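Local structure of putative branched-chain amino acid transport system substrate-binding protein (Rhodopseudomonas palustris, 3TX6) at residues 217-222 with 239-244. The protein probably serves as the periplasmic solute-binding component of an ABC transporter, capturing aromatic acids such as 3-(4-hydroxyphenyl)pyruvic acid. Sequence-based numbering, arbitrary orientation.
Sequences GLIYQT and EGVLMA
Y220 and L242 pair in parallel register within a beta-alpha-beta unit, strands 218-221 and 242-245 joined through helix 228-234, in one lobe of the periplasmic binding protein fold. Three backbone hydrogen bonds define the pairing: L242 N to I219 O (3.0 Å, N-H...O angle 174°), Q221 N to L242 O (2.8 Å) and A244 N to Q221 O (3.1 Å). Side chains pack closely where Y220 meets L242. With CG anti to its carbonyl carbon (chi1 -70°), Y220 lays its ring alongside L242: ring atom CD2 meets L242 CB at 3.5 Å, and L242 CD2 sits over the ring face toward its rim, a CH-pi contact 4.1 Å from the centroid and 21° off the normal. The phenol OH is hydrogen-bonded to H129 ND1 on helix 119-130. A serine in place of Y220 would probably leave L242 CD2 without its aromatic face and H129 ND1 without this partner. On the Q221 side, Q221 CG meets V241 CG2 at 3.6 Å, while the bent Q221 chain sends NE2 to A203 O and Q207 OE1. Toward the N-terminal ends of the two segments the pairing loosens: the L218 and L242 CD2 methyls stand 4.4 Å apart, and direct backbone bonding gives way to a water that accepts from I219 N at 3.1 Å and donates weakly to G240 O.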
ATOM      1  N   GLY A 217      -7.517 -22.114 -13.830  1.00 25.93           N
ATOM      2  CA  GLY A 217      -6.530 -22.147 -12.755  1.00 30.13           C
ATOM      3  C   GLY A 217      -6.809 -21.156 -11.654  1.00 23.05           C
ATOM      4  O   GLY A 217      -7.734 -20.320 -11.757  1.00 28.40           O
ATOM      5  N   LEU A 218      -6.031 -21.295 -10.573  1.00 25.71           N
ATOM      6  CA  LEU A 218      -6.088 -20.344  -9.485  1.00 20.09           C
ATOM      7  C   LEU A 218      -5.579 -18.969  -9.951  1.00 23.22           C
ATOM      8  O   LEU A 218      -4.596 -18.879 -10.690  1.00 26.39           O
ATOM      9  CB  LEU A 218      -5.347 -20.846  -8.233  1.00 23.14           C
ATOM     10  CG  LEU A 218      -5.913 -22.080  -7.491  1.00 22.28           C
ATOM     11  CD1 LEU A 218      -5.071 -22.457  -6.267  1.00 28.36           C
ATOM     12  CD2 LEU A 218      -7.371 -21.818  -7.079  1.00 28.19           C
ATOM     13  N   ILE A 219      -6.276 -17.904  -9.548  1.00 25.53           N
ATOM     14  CA  ILE A 219      -5.778 -16.514  -9.803  1.00 24.19           C
ATOM     15  C   ILE A 219      -5.443 -15.808  -8.500  1.00 24.66           C
ATOM     16  O   ILE A 219      -6.190 -15.929  -7.459  1.00 21.89           O
ATOM     17  CB  ILE A 219      -6.823 -15.657 -10.552  1.00 23.33           C
ATOM     18  CG1 ILE A 219      -7.181 -16.296 -11.893  1.00 26.20           C
ATOM     19  CG2 ILE A 219      -6.333 -14.202 -10.739  1.00 26.00           C
ATOM     20  CD1 ILE A 219      -8.394 -15.644 -12.592  1.00 30.65           C
ATOM     21  N   TYR A 220      -4.279 -15.146  -8.538  1.00 20.98           N
ATOM     22  CA  TYR A 220      -3.712 -14.505  -7.380  1.00 23.59           C
ATOM     23  C   TYR A 220      -3.598 -13.016  -7.644  1.00 23.80           C
ATOM     24  O   TYR A 220      -3.213 -12.563  -8.755  1.00 20.33           O
ATOM     25  CB  TYR A 220      -2.332 -15.117  -7.054  1.00 21.13           C
ATOM     26  CG  TYR A 220      -2.396 -16.558  -6.512  1.00 18.91           C
ATOM     27  CD1 TYR A 220      -2.601 -17.680  -7.352  1.00 24.42           C
ATOM     28  CD2 TYR A 220      -2.275 -16.791  -5.173  1.00 21.83           C
ATOM     29  CE1 TYR A 220      -2.709 -18.969  -6.814  1.00 22.43           C
ATOM     30  CE2 TYR A 220      -2.365 -18.090  -4.639  1.00 22.77           C
ATOM     31  CZ  TYR A 220      -2.585 -19.178  -5.463  1.00 22.24           C
ATOM     32  OH  TYR A 220      -2.646 -20.454  -4.884  1.00 24.78           O
ATOM     33  N   GLN A 221      -3.953 -12.257  -6.614  1.00 20.31           N
ATOM     34  CA  GLN A 221      -3.979 -10.791  -6.711  1.00 19.73           C
ATOM     35  C   GLN A 221      -3.073 -10.215  -5.657  1.00 16.80           C
ATOM     36  O   GLN A 221      -2.964 -10.781  -4.528  1.00 18.21           O
ATOM     37  CB  GLN A 221      -5.394 -10.190  -6.559  1.00 20.90           C
ATOM     38  CG  GLN A 221      -6.353 -10.467  -7.708  1.00 20.09           C
ATOM     39  CD  GLN A 221      -6.142  -9.575  -8.919  1.00 19.91           C
ATOM     40  OE1 GLN A 221      -5.455  -8.550  -8.823  1.00 25.72           O
ATOM     41  NE2 GLN A 221      -6.770  -9.910 -10.053  1.00 23.25           N
ATOM     42  N   THR A 222      -2.475  -9.061  -6.005  1.00 19.43           N
ATOM     43  CA  THR A 222      -1.679  -8.312  -5.055  1.00 19.08           C
ATOM     44  C   THR A 222      -2.504  -7.449  -4.114  1.00 18.87           C
ATOM     45  O   THR A 222      -3.712  -7.309  -4.265  1.00 20.71           O
ATOM     46  CB  THR A 222      -0.688  -7.381  -5.780  1.00 16.15           C
ATOM     47  OG1 THR A 222      -1.349  -6.237  -6.364  1.00 18.95           O
ATOM     48  CG2 THR A 222       0.122  -8.125  -6.863  1.00 19.49           C
ATOM     49  N   GLU A 239     -14.699 -14.904  -7.564  1.00 23.90           N
ATOM     50  CA  GLU A 239     -14.896 -16.044  -6.663  1.00 24.41           C
ATOM     51  C   GLU A 239     -13.594 -16.831  -6.571  1.00 20.46           C
ATOM     52  O   GLU A 239     -12.974 -17.093  -7.574  1.00 24.05           O
ATOM     53  CB  GLU A 239     -16.069 -16.905  -7.182  1.00 25.87           C
ATOM     54  CG  GLU A 239     -16.344 -18.241  -6.469  1.00 35.04           C
ATOM     55  CD  GLU A 239     -15.452 -19.419  -6.955  1.00 40.79           C
ATOM     56  OE1 GLU A 239     -15.465 -19.921  -8.169  1.00 31.41           O
ATOM     57  OE2 GLU A 239     -14.742 -19.862  -6.054  1.00 29.15           O
ATOM     58  N   GLY A 240     -13.169 -17.168  -5.347  1.00 22.04           N
ATOM     59  CA  GLY A 240     -12.023 -18.072  -5.156  1.00 20.45           C
ATOM     60  C   GLY A 240     -10.658 -17.461  -5.299  1.00 21.81           C
ATOM     61  O   GLY A 240      -9.658 -18.169  -5.148  1.00 22.93           O
ATOM     62  N   VAL A 241     -10.610 -16.153  -5.601  1.00 22.33           N
ATOM     63  CA  VAL A 241      -9.341 -15.446  -5.804  1.00 22.02           C
ATOM     64  C   VAL A 241      -8.570 -15.578  -4.526  1.00 23.20           C
ATOM     65  O   VAL A 241      -9.172 -15.723  -3.403  1.00 23.09           O
ATOM     66  CB  VAL A 241      -9.567 -13.957  -6.207  1.00 25.74           C
ATOM     67  CG1 VAL A 241     -10.065 -13.127  -5.023  1.00 26.38           C
ATOM     68  CG2 VAL A 241      -8.314 -13.310  -6.838  1.00 26.56           C
ATOM     69  N   LEU A 242      -7.248 -15.591  -4.648  1.00 21.25           N
ATOM     70  CA  LEU A 242      -6.398 -15.461  -3.447  1.00 19.45           C
ATOM     71  C   LEU A 242      -5.742 -14.106  -3.548  1.00 21.10           C
ATOM     72  O   LEU A 242      -5.226 -13.731  -4.599  1.00 24.40           O
ATOM     73  CB  LEU A 242      -5.311 -16.538  -3.418  1.00 21.93           C
ATOM     74  CG  LEU A 242      -5.718 -17.989  -3.183  1.00 21.32           C
ATOM     75  CD1 LEU A 242      -6.720 -18.141  -2.009  1.00 25.18           C
ATOM     76  CD2 LEU A 242      -6.298 -18.474  -4.512  1.00 23.15           C
HETATM   77  N   MSE A 243      -5.714 -13.403  -2.431  0.50 19.06           N
HETATM   78  CA  MSE A 243      -5.313 -11.992  -2.468  0.50 20.84           C
HETATM   79  C   MSE A 243      -4.529 -11.704  -1.242  0.50 21.19           C
HETATM   80  O   MSE A 243      -4.968 -12.028  -0.122  0.50 22.86           O
HETATM   81  CB  MSE A 243      -6.568 -11.118  -2.547  0.50 18.77           C
HETATM   82  CG  MSE A 243      -6.157  -9.670  -2.356  0.50 17.56           C
HETATM   83 SE   MSE A 243      -7.671  -8.464  -2.403  0.50 16.13          SE
HETATM   84  CE  MSE A 243      -8.520  -8.883  -4.144  0.50 15.94           C
ATOM     85  N   ALA A 244      -3.343 -11.130  -1.432  1.00 19.69           N
ATOM     86  CA  ALA A 244      -2.527 -10.678  -0.301  1.00 19.02           C
ATOM     87  C   ALA A 244      -3.176  -9.406   0.207  1.00 17.45           C
ATOM     88  O   ALA A 244      -3.614  -8.557  -0.593  1.00 21.12           O
ATOM     89  CB  ALA A 244      -1.078 -10.412  -0.731  1.00 19.12           C
TER
HETATM   90  O   HOH W   1      -8.769 -18.510  -7.845  1.00 23.45           O